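Local atomic coordinates of NADP-dependent alcohol dehydrogenase (Entamoeba histolytica, PDB entry 2OUI), a protein that catalyses the NADP-dependent interconversion of alcohols and aldehydes or ketones as a zinc-containing, tetrameric medium-chain dehydrogenase. Residues A184-H188 / L189-R193; N339-A342 / D343-K346; L4-L7 / G8-R11; D205-E209 / Y210-D214. The protein carries 1 engineered substitution. All coordinates share one frame; numbering follows the deposited sequence.

Contacts 1 and 4 share one construction: helices 177-188 and 201-209 both end in a Schellman motif before a strand of the parallel sheet. Their centres lie about 11 Å apart, and they are joined by a salt bridge between Arg-193 NH2 and Asp-214 OD2 (2.9 Å); both touch the second subunit. Contact 2, a turn leading into strand 346-350, meets contact 4 where Ile-345 CD1 packs on Ile-206 CG1 at 3.9 Å. Contact 3, a hairpin, stands apart, its centre about 38 Å from that of contact 1. The zinc ion held by Cys-37, His-59 and Asp-150 is about 13 Å from the side chain of Leu-344 and about 14 Å from that of Met-6.

Contact 1. Residues A184-H188 / L189-R193; sequences AGANH and LGAGR
Ala-186 O is gripped by two backbone N-H groups that reach it from opposite faces of its carbonyl plane. Leu-189 N lies 3.1 Å from Ala-186 O and stands well above the plane, 74° out of it, whereas Ala-191 N makes the straighter bond, with an N-H...O angle of 161°. The inner side of the turn is tight: the methyl CB of Ala-191 points back at the helix and sits 3.3 Å from Ala-186 O, with Ala-186 CB 4.1 Å from Ala-191 CB. Leu-189 lays its branch point alongside the last turn, CG being 3.4 Å from Gly-185 O; its side chain continues to Ala-159 and to Leu-166 of the second subunit.

The other side is looser: Gly-190 N makes a weak bond to Asn-187 O, and a water donates to both Asn-187 O and Ala-191 O. His-188, by contrast, is fixed at both ring nitrogens. Its CG lies beside the backbone N (chi1 -78°), which brings ND1 within 2.9 Å of Ala-184 O, while NE2 bonds Lys-313 O. Ala-184 O also accepts the backbone N-H of His-188. Gly-190 has positive phi, where a CB would collide with the carbonyl oxygen of Leu-189; with the bonds Ala-191 N to Ala-186 O and Gly-190 N to Asn-187 O, this defines a Schellman motif ending a helix of the Rossmann-type domain.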
ATOM      1  N   ALA A 184     -16.206  13.620  -9.137  1.00 22.06           N
ATOM      2  CA  ALA A 184     -16.499  12.425  -9.939  1.00 22.90           C
ATOM      3  C   ALA A 184     -15.534  11.267  -9.575  1.00 22.87           C
ATOM      4  O   ALA A 184     -15.972  10.125  -9.423  1.00 22.88           O
ATOM      5  CB  ALA A 184     -16.482  12.751 -11.445  1.00 21.42           C
ATOM      6  N   GLY A 185     -14.254  11.582  -9.385  1.00 22.65           N
ATOM      7  CA  GLY A 185     -13.240  10.604  -8.979  1.00 24.12           C
ATOM      8  C   GLY A 185     -13.572   9.970  -7.628  1.00 23.41           C
ATOM      9  O   GLY A 185     -13.545   8.743  -7.496  1.00 23.02           O
ATOM     10  N   ALA A 186     -13.885  10.801  -6.626  1.00 24.10           N
ATOM     11  CA  ALA A 186     -14.284  10.303  -5.308  1.00 24.09           C
ATOM     12  C   ALA A 186     -15.497   9.378  -5.398  1.00 22.61           C
ATOM     13  O   ALA A 186     -15.537   8.345  -4.744  1.00 21.16           O
ATOM     14  CB  ALA A 186     -14.563  11.478  -4.333  1.00 23.40           C
ATOM     15  N   ASN A 187     -16.485   9.735  -6.216  1.00 21.19           N
ATOM     16  CA  ASN A 187     -17.644   8.882  -6.445  1.00 21.28           C
ATOM     17  C   ASN A 187     -17.298   7.528  -7.088  1.00 23.76           C
ATOM     18  O   ASN A 187     -17.897   6.491  -6.755  1.00 22.70           O
ATOM     19  CB  ASN A 187     -18.662   9.638  -7.325  1.00 22.32           C
ATOM     20  CG  ASN A 187     -20.066   9.059  -7.239  1.00 26.78           C
ATOM     21  OD1 ASN A 187     -20.727   8.826  -8.261  1.00 31.50           O
ATOM     22  ND2 ASN A 187     -20.532   8.827  -6.037  1.00 19.82           N
ATOM     23  N   HIS A 188     -16.341   7.554  -8.016  1.00 22.91           N
ATOM     24  CA  HIS A 188     -15.823   6.348  -8.675  1.00 25.39           C
ATOM     25  C   HIS A 188     -14.823   5.566  -7.808  1.00 25.83           C
ATOM     26  O   HIS A 188     -14.415   4.489  -8.202  1.00 29.58           O
ATOM     27  CB  HIS A 188     -15.164   6.684 -10.018  1.00 26.77           C
ATOM     28  CG  HIS A 188     -16.140   6.928 -11.134  1.00 28.29           C
ATOM     29  ND1 HIS A 188     -16.627   8.181 -11.444  1.00 34.67           N
ATOM     30  CD2 HIS A 188     -16.698   6.077 -12.025  1.00 25.75           C
ATOM     31  CE1 HIS A 188     -17.449   8.088 -12.478  1.00 33.38           C
ATOM     32  NE2 HIS A 188     -17.524   6.821 -12.840  1.00 34.38           N
ATOM     33  N   LEU A 189     -14.434   6.103  -6.651  1.00 23.86           N
ATOM     34  CA  LEU A 189     -13.621   5.349  -5.696  1.00 23.15           C
ATOM     35  C   LEU A 189     -14.466   4.855  -4.510  1.00 24.33           C
ATOM     36  O   LEU A 189     -13.957   4.200  -3.606  1.00 27.08           O
ATOM     37  CB  LEU A 189     -12.450   6.197  -5.204  1.00 24.88           C
ATOM     38  CG  LEU A 189     -11.364   6.464  -6.260  1.00 23.33           C
ATOM     39  CD1 LEU A 189     -10.245   7.318  -5.654  1.00 28.23           C
ATOM     40  CD2 LEU A 189     -10.784   5.138  -6.793  1.00 25.09           C
ATOM     41  N   GLY A 190     -15.758   5.160  -4.529  1.00 22.95           N
ATOM     42  CA  GLY A 190     -16.697   4.513  -3.601  1.00 22.83           C
ATOM     43  C   GLY A 190     -17.146   5.420  -2.464  1.00 20.56           C
ATOM     44  O   GLY A 190     -17.748   4.953  -1.488  1.00 21.97           O
ATOM     45  N   ALA A 191     -16.866   6.716  -2.570  1.00 22.28           N
ATOM     46  CA  ALA A 191     -17.314   7.641  -1.509  1.00 22.24           C
ATOM     47  C   ALA A 191     -18.827   7.706  -1.417  1.00 23.98           C
ATOM     48  O   ALA A 191     -19.549   7.587  -2.431  1.00 22.88           O
ATOM     49  CB  ALA A 191     -16.704   9.085  -1.713  1.00 24.14           C
ATOM     50  N   GLY A 192     -19.315   7.896  -0.190  1.00 21.87           N
ATOM     51  CA  GLY A 192     -20.733   7.981   0.099  1.00 23.16           C
ATOM     52  C   GLY A 192     -21.109   9.450   0.152  1.00 23.60           C
ATOM     53  O   GLY A 192     -21.406  10.071  -0.872  1.00 23.58           O
ATOM     54  N   ARG A 193     -21.077  10.030   1.345  1.00 19.76           N
ATOM     55  CA  ARG A 193     -21.392  11.445   1.441  1.00 20.14           C
ATOM     56  C   ARG A 193     -20.206  12.238   0.894  1.00 20.01           C
ATOM     57  O   ARG A 193     -19.046  11.983   1.264  1.00 22.53           O
ATOM     58  CB  ARG A 193     -21.674  11.804   2.903  1.00 21.41           C
ATOM     59  CG  ARG A 193     -22.142  13.215   3.103  1.00 26.15           C
ATOM     60  CD  ARG A 193     -22.750  13.382   4.498  1.00 29.54           C
ATOM     61  NE  ARG A 193     -23.547  14.596   4.570  1.00 26.51           N
ATOM     62  CZ  ARG A 193     -23.976  15.137   5.701  1.00 30.35           C
ATOM     63  NH1 ARG A 193     -23.682  14.563   6.874  1.00 28.61           N
ATOM     64  NH2 ARG A 193     -24.697  16.252   5.661  1.00 29.21           N
TER
HETATM   65  O   HOH W   1     -19.617   5.763  -4.701  1.00 22.99           O

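Contact 2. Residues N339-A342 / D343-K346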
ATOM      1  N   ASN A 339     -10.220  35.808 -16.637  1.00 35.77           N
ATOM      2  CA  ASN A 339     -11.348  36.654 -16.182  1.00 37.36           C
ATOM      3  C   ASN A 339     -12.456  35.965 -15.353  1.00 38.38           C
ATOM      4  O   ASN A 339     -13.073  36.600 -14.486  1.00 39.03           O
ATOM      5  CB  ASN A 339     -11.922  37.401 -17.374  1.00 36.83           C
ATOM      6  CG  ASN A 339     -10.899  38.331 -18.003  1.00 40.83           C
ATOM      7  OD1 ASN A 339     -10.051  38.893 -17.306  1.00 41.22           O
ATOM      8  ND2 ASN A 339     -10.963  38.495 -19.325  1.00 43.04           N
ATOM      9  N   LYS A 340     -12.693  34.679 -15.623  1.00 37.20           N
ATOM     10  CA  LYS A 340     -13.655  33.831 -14.878  1.00 38.49           C
ATOM     11  C   LYS A 340     -15.080  34.398 -14.755  1.00 38.32           C
ATOM     12  O   LYS A 340     -15.534  34.666 -13.628  1.00 40.80           O
ATOM     13  CB  LYS A 340     -13.160  33.518 -13.459  1.00 38.16           C
ATOM     14  CG  LYS A 340     -11.744  32.998 -13.308  1.00 49.76           C
ATOM     15  CD  LYS A 340     -11.167  33.450 -11.949  1.00 55.22           C
ATOM     16  CE  LYS A 340     -11.175  34.994 -11.842  1.00 63.76           C
ATOM     17  NZ  LYS A 340     -10.564  35.538 -10.595  1.00 66.46           N
ATOM     18  N   PRO A 341     -15.805  34.567 -15.882  1.00 36.90           N
ATOM     19  CA  PRO A 341     -17.239  34.895 -15.768  1.00 36.58           C
ATOM     20  C   PRO A 341     -18.027  33.785 -15.057  1.00 36.89           C
ATOM     21  O   PRO A 341     -17.555  32.634 -14.984  1.00 36.12           O
ATOM     22  CB  PRO A 341     -17.693  35.003 -17.230  1.00 36.12           C
ATOM     23  CG  PRO A 341     -16.689  34.236 -17.994  1.00 36.52           C
ATOM     24  CD  PRO A 341     -15.392  34.476 -17.290  1.00 36.82           C
ATOM     25  N   ALA A 342     -19.209  34.128 -14.542  1.00 35.62           N
ATOM     26  CA  ALA A 342     -20.045  33.197 -13.756  1.00 35.47           C
ATOM     27  C   ALA A 342     -20.412  31.921 -14.535  1.00 34.19           C
ATOM     28  O   ALA A 342     -20.577  30.841 -13.964  1.00 34.84           O
ATOM     29  CB  ALA A 342     -21.323  33.919 -13.290  1.00 34.91           C
ATOM     30  N   ASP A 343     -20.540  32.118 -15.838  1.00 32.88           N
ATOM     31  CA  ASP A 343     -20.871  31.172 -16.885  1.00 35.80           C
ATOM     32  C   ASP A 343     -19.857  30.022 -17.067  1.00 34.78           C
ATOM     33  O   ASP A 343     -20.181  28.994 -17.668  1.00 33.23           O
ATOM     34  CB  ASP A 343     -20.861  32.015 -18.183  1.00 36.84           C
ATOM     35  CG  ASP A 343     -21.797  31.488 -19.260  1.00 49.47           C
ATOM     36  OD1 ASP A 343     -21.851  30.254 -19.490  1.00 61.50           O
ATOM     37  OD2 ASP A 343     -22.465  32.328 -19.906  1.00 54.00           O
ATOM     38  N   LEU A 344     -18.643  30.204 -16.545  1.00 31.65           N
ATOM     39  CA  LEU A 344     -17.488  29.413 -16.966  1.00 30.01           C
ATOM     40  C   LEU A 344     -17.239  28.167 -16.130  1.00 29.95           C
ATOM     41  O   LEU A 344     -17.286  28.212 -14.904  1.00 28.15           O
ATOM     42  CB  LEU A 344     -16.217  30.284 -16.952  1.00 30.08           C
ATOM     43  CG  LEU A 344     -14.869  29.586 -17.246  1.00 29.19           C
ATOM     44  CD1 LEU A 344     -14.741  29.367 -18.726  1.00 31.16           C
ATOM     45  CD2 LEU A 344     -13.687  30.394 -16.752  1.00 33.95           C
ATOM     46  N   ILE A 345     -16.983  27.058 -16.827  1.00 27.59           N
ATOM     47  CA  ILE A 345     -16.263  25.916 -16.259  1.00 26.59           C
ATOM     48  C   ILE A 345     -15.044  25.701 -17.174  1.00 27.45           C
ATOM     49  O   ILE A 345     -13.928  26.046 -16.811  1.00 26.31           O
ATOM     50  CB  ILE A 345     -17.147  24.635 -16.129  1.00 24.93           C
ATOM     51  CG1 ILE A 345     -18.355  24.925 -15.214  1.00 27.81           C
ATOM     52  CG2 ILE A 345     -16.292  23.445 -15.620  1.00 26.10           C
ATOM     53  CD1 ILE A 345     -19.376  23.792 -15.121  1.00 25.32           C
ATOM     54  N   LYS A 346     -15.265  25.219 -18.397  1.00 25.58           N
ATOM     55  CA  LYS A 346     -14.136  24.937 -19.284  1.00 25.28           C
ATOM     56  C   LYS A 346     -14.501  25.274 -20.739  1.00 25.25           C
ATOM     57  O   LYS A 346     -15.532  24.835 -21.222  1.00 25.91           O
ATOM     58  CB  LYS A 346     -13.779  23.455 -19.127  1.00 29.28           C
ATOM     59  CG  LYS A 346     -12.445  23.048 -19.636  1.00 33.07           C
ATOM     60  CD  LYS A 346     -11.318  23.467 -18.722  1.00 34.03           C
ATOM     61  CE  LYS A 346     -10.042  22.902 -19.310  1.00 27.43           C
ATOM     62  NZ  LYS A 346      -8.835  23.249 -18.509  1.00 24.94           N
TER
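Pro-341 O accepts the backbone N-H of Leu-344 at 3.1 Å, with an N-H...O angle of 153°; the donor stands above the carbonyl plane, 51° out of it. This bond links the first and fourth residues of the turn. Leu-344 CB lies 3.3 Å from Pro-341 O and 4.1 Å from Pro-341 CG, so the leucine stem rests against both the carbonyl and the proline ring, and the two side chains cross obliquely. Residues 341-344 form a type I beta turn, with Ala-342 and Asp-343 at its corners, in the connection from helix 329-339 to strand 346-350. Just before it, Lys-340 leaves the helical conformation with positive phi. Leu-344 reaches this residue too. Its CG is anti to the backbone N (chi1 175°), and the branch ends with CD2 3.9 Å from Lys-340 CA. The corner residues are exposed, whereas Leu-344 is buried, packing further on Thr-321 and His-322 of strand 320-325. Beyond the turn, Leu-344 O accepts a hydrogen bond from Arg-200, and Lys-346 NZ forms a salt bridge with Glu-60.

Contact 3. Residues L4-L7 / G8-R11; sequences LAML and GIGR
The backbone reverses in a type II beta turn from Gly-8 to Arg-11, closed by Arg-11 N to Gly-8 O at 3.0 Å, and behind it Leu-7 N donates to Arg-11 O at 2.9 Å with an N-H...O angle of 155°. Gly-10 has positive phi, which favours glycine at this third place of the turn. Leu-7 and Arg-11 then meet nearly at a right angle. Leu-7 CB lies over one face of the guanidinium, 3.5 Å from Arg-11 NH1, and Leu-7 CD1 follows at 3.8 Å from the same nitrogen. The arginine chain bends at chi3 (-42°), which turns its flat end back over Leu-7. Arg-11 NH2 comes close to Leu-7 O, but the angle is too poor for a hydrogen bond, so the contact is van der Waals packing of the Leu-7 aliphatic atoms on the guanidinium face. These residues belong to the beta hairpin formed by strands 2-8 and 11-16, in the antiparallel sheet that also includes strand 55-56. Met-6 runs forward from its strand as an extended chain, CG anti to the backbone N (chi1 174°), and carries CE to within 3.9 Å of Ile-9 CG1 at the bend. On its way CG passes 3.6 Å from Gly-8 O. The Met-6 side chain also packs on Thr-43 and Val-44 of helix 38-46. Gly-8 N is buried without a hydrogen-bond partner in the model.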
ATOM      1  N   LEU A   4       0.629  30.493 -29.700  1.00 21.10           N
ATOM      2  CA  LEU A   4       0.299  31.524 -28.717  1.00 21.14           C
ATOM      3  C   LEU A   4       1.232  31.319 -27.535  1.00 21.22           C
ATOM      4  O   LEU A   4       1.201  30.242 -26.920  1.00 21.02           O
ATOM      5  CB  LEU A   4      -1.157  31.399 -28.259  1.00 20.56           C
ATOM      6  CG  LEU A   4      -1.524  32.441 -27.185  1.00 19.27           C
ATOM      7  CD1 LEU A   4      -1.465  33.810 -27.778  1.00 18.26           C
ATOM      8  CD2 LEU A   4      -2.905  32.163 -26.619  1.00 25.64           C
ATOM      9  N   ALA A   5       2.054  32.335 -27.229  1.00 21.50           N
ATOM     10  CA  ALA A   5       3.163  32.195 -26.270  1.00 20.28           C
ATOM     11  C   ALA A   5       3.104  33.131 -25.060  1.00 19.97           C
ATOM     12  O   ALA A   5       2.483  34.194 -25.126  1.00 20.36           O
ATOM     13  CB  ALA A   5       4.496  32.405 -26.972  1.00 21.12           C
ATOM     14  N   MET A   6       3.763  32.717 -23.968  1.00 22.32           N
ATOM     15  CA  MET A   6       4.113  33.608 -22.860  1.00 20.76           C
ATOM     16  C   MET A   6       5.376  34.325 -23.287  1.00 23.94           C
ATOM     17  O   MET A   6       6.432  33.697 -23.441  1.00 25.87           O
ATOM     18  CB  MET A   6       4.407  32.801 -21.597  1.00 20.76           C
ATOM     19  CG  MET A   6       4.920  33.640 -20.434  1.00 21.64           C
ATOM     20  SD  MET A   6       5.030  32.583 -18.986  1.00 27.40           S
ATOM     21  CE  MET A   6       5.707  33.775 -17.825  1.00 26.83           C
ATOM     22  N   LEU A   7       5.266  35.629 -23.507  1.00 22.48           N
ATOM     23  CA  LEU A   7       6.391  36.420 -23.962  1.00 26.65           C
ATOM     24  C   LEU A   7       7.207  36.929 -22.775  1.00 30.70           C
ATOM     25  O   LEU A   7       8.387  37.255 -22.908  1.00 35.97           O
ATOM     26  CB  LEU A   7       5.892  37.583 -24.797  1.00 25.59           C
ATOM     27  CG  LEU A   7       4.938  37.244 -25.944  1.00 23.14           C
ATOM     28  CD1 LEU A   7       4.484  38.506 -26.640  1.00 24.22           C
ATOM     29  CD2 LEU A   7       5.604  36.295 -26.914  1.00 25.66           C
ATOM     30  N   GLY A   8       6.560  37.005 -21.624  1.00 31.19           N
ATOM     31  CA  GLY A   8       7.200  37.430 -20.384  1.00 31.88           C
ATOM     32  C   GLY A   8       6.132  37.341 -19.321  1.00 32.34           C
ATOM     33  O   GLY A   8       4.962  37.128 -19.651  1.00 33.03           O
ATOM     34  N   ILE A   9       6.510  37.480 -18.054  1.00 31.19           N
ATOM     35  CA  ILE A   9       5.509  37.551 -16.992  1.00 32.66           C
ATOM     36  C   ILE A   9       4.506  38.648 -17.347  1.00 30.93           C
ATOM     37  O   ILE A   9       4.894  39.776 -17.655  1.00 29.71           O
ATOM     38  CB  ILE A   9       6.146  37.737 -15.587  1.00 33.75           C
ATOM     39  CG1 ILE A   9       6.847  36.432 -15.182  1.00 31.43           C
ATOM     40  CG2 ILE A   9       5.082  38.139 -14.541  1.00 33.72           C
ATOM     41  CD1 ILE A   9       7.616  36.495 -13.861  1.00 36.11           C
ATOM     42  N   GLY A  10       3.223  38.277 -17.371  1.00 29.73           N
ATOM     43  CA  GLY A  10       2.142  39.216 -17.677  1.00 28.14           C
ATOM     44  C   GLY A  10       1.872  39.555 -19.141  1.00 26.84           C
ATOM     45  O   GLY A  10       1.083  40.460 -19.412  1.00 27.50           O
ATOM     46  N   ARG A  11       2.505  38.852 -20.085  1.00 25.56           N
ATOM     47  CA  ARG A  11       2.389  39.191 -21.522  1.00 26.00           C
ATOM     48  C   ARG A  11       2.221  37.944 -22.391  1.00 25.80           C
ATOM     49  O   ARG A  11       3.013  37.005 -22.299  1.00 26.59           O
ATOM     50  CB  ARG A  11       3.626  39.960 -22.028  1.00 27.65           C
ATOM     51  CG  ARG A  11       3.604  41.459 -21.858  1.00 30.58           C
ATOM     52  CD  ARG A  11       4.789  42.155 -22.566  1.00 29.94           C
ATOM     53  NE  ARG A  11       6.053  41.430 -22.388  1.00 33.85           N
ATOM     54  CZ  ARG A  11       6.798  40.940 -23.381  1.00 35.37           C
ATOM     55  NH1 ARG A  11       6.430  41.086 -24.651  1.00 28.15           N
ATOM     56  NH2 ARG A  11       7.930  40.306 -23.100  1.00 34.44           N
TER

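Contact 4. Residues D205-E209 / Y210-D214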
ATOM      1  N   ASP A 205     -24.004  23.521  -8.919  1.00 25.21           N
ATOM      2  CA  ASP A 205     -25.093  22.743  -9.479  1.00 25.09           C
ATOM      3  C   ASP A 205     -24.515  21.495 -10.168  1.00 23.99           C
ATOM      4  O   ASP A 205     -25.012  20.387  -9.978  1.00 25.29           O
ATOM      5  CB  ASP A 205     -25.874  23.584 -10.496  1.00 25.42           C
ATOM      6  CG  ASP A 205     -26.682  24.704  -9.845  1.00 29.79           C
ATOM      7  OD1 ASP A 205     -27.081  24.573  -8.654  1.00 24.93           O
ATOM      8  OD2 ASP A 205     -26.912  25.714 -10.541  1.00 25.94           O
ATOM      9  N   ILE A 206     -23.451  21.689 -10.941  1.00 24.18           N
ATOM     10  CA  ILE A 206     -22.804  20.572 -11.663  1.00 23.15           C
ATOM     11  C   ILE A 206     -22.169  19.542 -10.716  1.00 23.13           C
ATOM     12  O   ILE A 206     -22.168  18.332 -11.016  1.00 24.64           O
ATOM     13  CB  ILE A 206     -21.798  21.071 -12.735  1.00 24.82           C
ATOM     14  CG1 ILE A 206     -22.517  21.884 -13.829  1.00 25.55           C
ATOM     15  CG2 ILE A 206     -21.012  19.891 -13.374  1.00 25.07           C
ATOM     16  CD1 ILE A 206     -23.621  21.117 -14.595  1.00 29.93           C
ATOM     17  N   ALA A 207     -21.642  19.998  -9.580  1.00 23.81           N
ATOM     18  CA  ALA A 207     -21.071  19.050  -8.616  1.00 23.38           C
ATOM     19  C   ALA A 207     -22.099  17.999  -8.156  1.00 24.03           C
ATOM     20  O   ALA A 207     -21.764  16.812  -8.039  1.00 23.79           O
ATOM     21  CB  ALA A 207     -20.469  19.771  -7.461  1.00 25.67           C
ATOM     22  N   LEU A 208     -23.336  18.432  -7.910  1.00 22.62           N
ATOM     23  CA  LEU A 208     -24.430  17.524  -7.560  1.00 24.86           C
ATOM     24  C   LEU A 208     -24.685  16.498  -8.672  1.00 28.17           C
ATOM     25  O   LEU A 208     -25.113  15.377  -8.403  1.00 30.94           O
ATOM     26  CB  LEU A 208     -25.722  18.285  -7.208  1.00 22.97           C
ATOM     27  CG  LEU A 208     -25.704  19.070  -5.891  1.00 22.78           C
ATOM     28  CD1 LEU A 208     -27.038  19.823  -5.650  1.00 20.28           C
ATOM     29  CD2 LEU A 208     -25.425  18.152  -4.740  1.00 21.70           C
ATOM     30  N   GLU A 209     -24.407  16.856  -9.919  1.00 28.50           N
ATOM     31  CA  GLU A 209     -24.592  15.882 -11.003  1.00 28.28           C
ATOM     32  C   GLU A 209     -23.488  14.828 -11.081  1.00 29.19           C
ATOM     33  O   GLU A 209     -23.663  13.796 -11.718  1.00 29.41           O
ATOM     34  CB  GLU A 209     -24.763  16.581 -12.358  1.00 26.59           C
ATOM     35  CG  GLU A 209     -26.015  17.440 -12.425  1.00 31.00           C
ATOM     36  CD  GLU A 209     -26.330  17.958 -13.833  1.00 33.05           C
ATOM     37  OE1 GLU A 209     -25.641  17.564 -14.802  1.00 42.87           O
ATOM     38  OE2 GLU A 209     -27.285  18.760 -13.968  1.00 47.54           O
ATOM     39  N   TYR A 210     -22.356  15.075 -10.423  1.00 25.78           N
ATOM     40  CA  TYR A 210     -21.215  14.161 -10.512  1.00 25.00           C
ATOM     41  C   TYR A 210     -21.043  13.298  -9.263  1.00 27.28           C
ATOM     42  O   TYR A 210     -20.033  12.587  -9.117  1.00 27.51           O
ATOM     43  CB  TYR A 210     -19.950  14.965 -10.745  1.00 26.31           C
ATOM     44  CG  TYR A 210     -19.679  15.278 -12.212  1.00 25.52           C
ATOM     45  CD1 TYR A 210     -19.557  14.251 -13.159  1.00 27.18           C
ATOM     46  CD2 TYR A 210     -19.442  16.586 -12.617  1.00 27.25           C
ATOM     47  CE1 TYR A 210     -19.271  14.545 -14.518  1.00 24.53           C
ATOM     48  CE2 TYR A 210     -19.142  16.899 -13.940  1.00 29.10           C
ATOM     49  CZ  TYR A 210     -19.060  15.892 -14.883  1.00 29.12           C
ATOM     50  OH  TYR A 210     -18.743  16.262 -16.160  1.00 27.83           O
ATOM     51  N   GLY A 211     -21.996  13.419  -8.344  1.00 25.69           N
ATOM     52  CA  GLY A 211     -21.996  12.603  -7.143  1.00 25.33           C
ATOM     53  C   GLY A 211     -21.814  13.346  -5.835  1.00 24.33           C
ATOM     54  O   GLY A 211     -21.836  12.707  -4.780  1.00 21.31           O
ATOM     55  N   ALA A 212     -21.639  14.670  -5.868  1.00 21.00           N
ATOM     56  CA  ALA A 212     -21.703  15.443  -4.590  1.00 22.65           C
ATOM     57  C   ALA A 212     -23.055  15.245  -3.923  1.00 20.63           C
ATOM     58  O   ALA A 212     -24.083  15.154  -4.592  1.00 20.54           O
ATOM     59  CB  ALA A 212     -21.494  16.942  -4.806  1.00 20.00           C
ATOM     60  N   THR A 213     -23.072  15.253  -2.586  1.00 19.77           N
ATOM     61  CA  THR A 213     -24.335  15.171  -1.862  1.00 19.44           C
ATOM     62  C   THR A 213     -24.655  16.449  -1.103  1.00 19.98           C
ATOM     63  O   THR A 213     -25.824  16.698  -0.774  1.00 22.13           O
ATOM     64  CB  THR A 213     -24.344  13.985  -0.843  1.00 24.49           C
ATOM     65  OG1 THR A 213     -23.221  14.113   0.026  1.00 18.62           O
ATOM     66  CG2 THR A 213     -24.210  12.648  -1.547  1.00 21.18           C
ATOM     67  N   ASP A 214     -23.622  17.248  -0.804  1.00 20.98           N
ATOM     68  CA  ASP A 214     -23.759  18.415   0.079  1.00 22.24           C
ATOM     69  C   ASP A 214     -22.894  19.561  -0.444  1.00 22.78           C
ATOM     70  O   ASP A 214     -21.678  19.515  -0.306  1.00 23.97           O
ATOM     71  CB  ASP A 214     -23.289  18.097   1.509  1.00 21.87           C
ATOM     72  CG  ASP A 214     -24.150  17.059   2.202  1.00 24.28           C
ATOM     73  OD1 ASP A 214     -23.937  15.853   1.924  1.00 23.56           O
ATOM     74  OD2 ASP A 214     -25.015  17.445   3.032  1.00 23.88           O
TER
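A Schellman motif ends helix 201-209 here, in the Rossmann-type domain of the dehydrogenase, and Gly-211 makes the break: its phi of 115° would press any side chain against the preceding carbonyl. The evidence is this positive phi together with the bond from Ala-212 N back to Ala-207 O, 3.1 Å long, its donor tilted 35° from the carbonyl plane. Ala-207 O accepts a second N-H from the opposite face: Tyr-210 N, 3.0 Å from Ala-207 O, stands above that plane (64° out). Tyr-210 N also makes a weak bond to Ile-206 O.

Ala-212 turns its methyl in toward the helix, CB lying 3.2 Å from Ala-207 O, with the Ala-207 methyl beside it; these two CB atoms are 4.0 Å apart. Leu-208 sends CD2 to 3.3 Å from Ala-212 O, where it also meets the Ala-212 methyl. Ile-206 and Tyr-210 lie side by side and point the same way, Ile-206 CG2 resting obliquely against the ring at 3.6 Å from Tyr-210 CE2. That methyl is anti to its backbone N, which directs it along the helix to the tyrosine one turn on. The phenol OH bonds Asp-315 O. Further along, Thr-213 OG1 donates to Asp-214 OD1 at 2.7 Å.

Tyr-210 packs on Met-181 and Ala-184 of helix 177-188, Ala-207 and Ala-212 rest on Ala-196 of strand 194-197, and Gly-211 O is hydrogen-bonded to Lys-313 NZ of the second subunit, before the chain enters strand 214-216 at one edge of the parallel sheet.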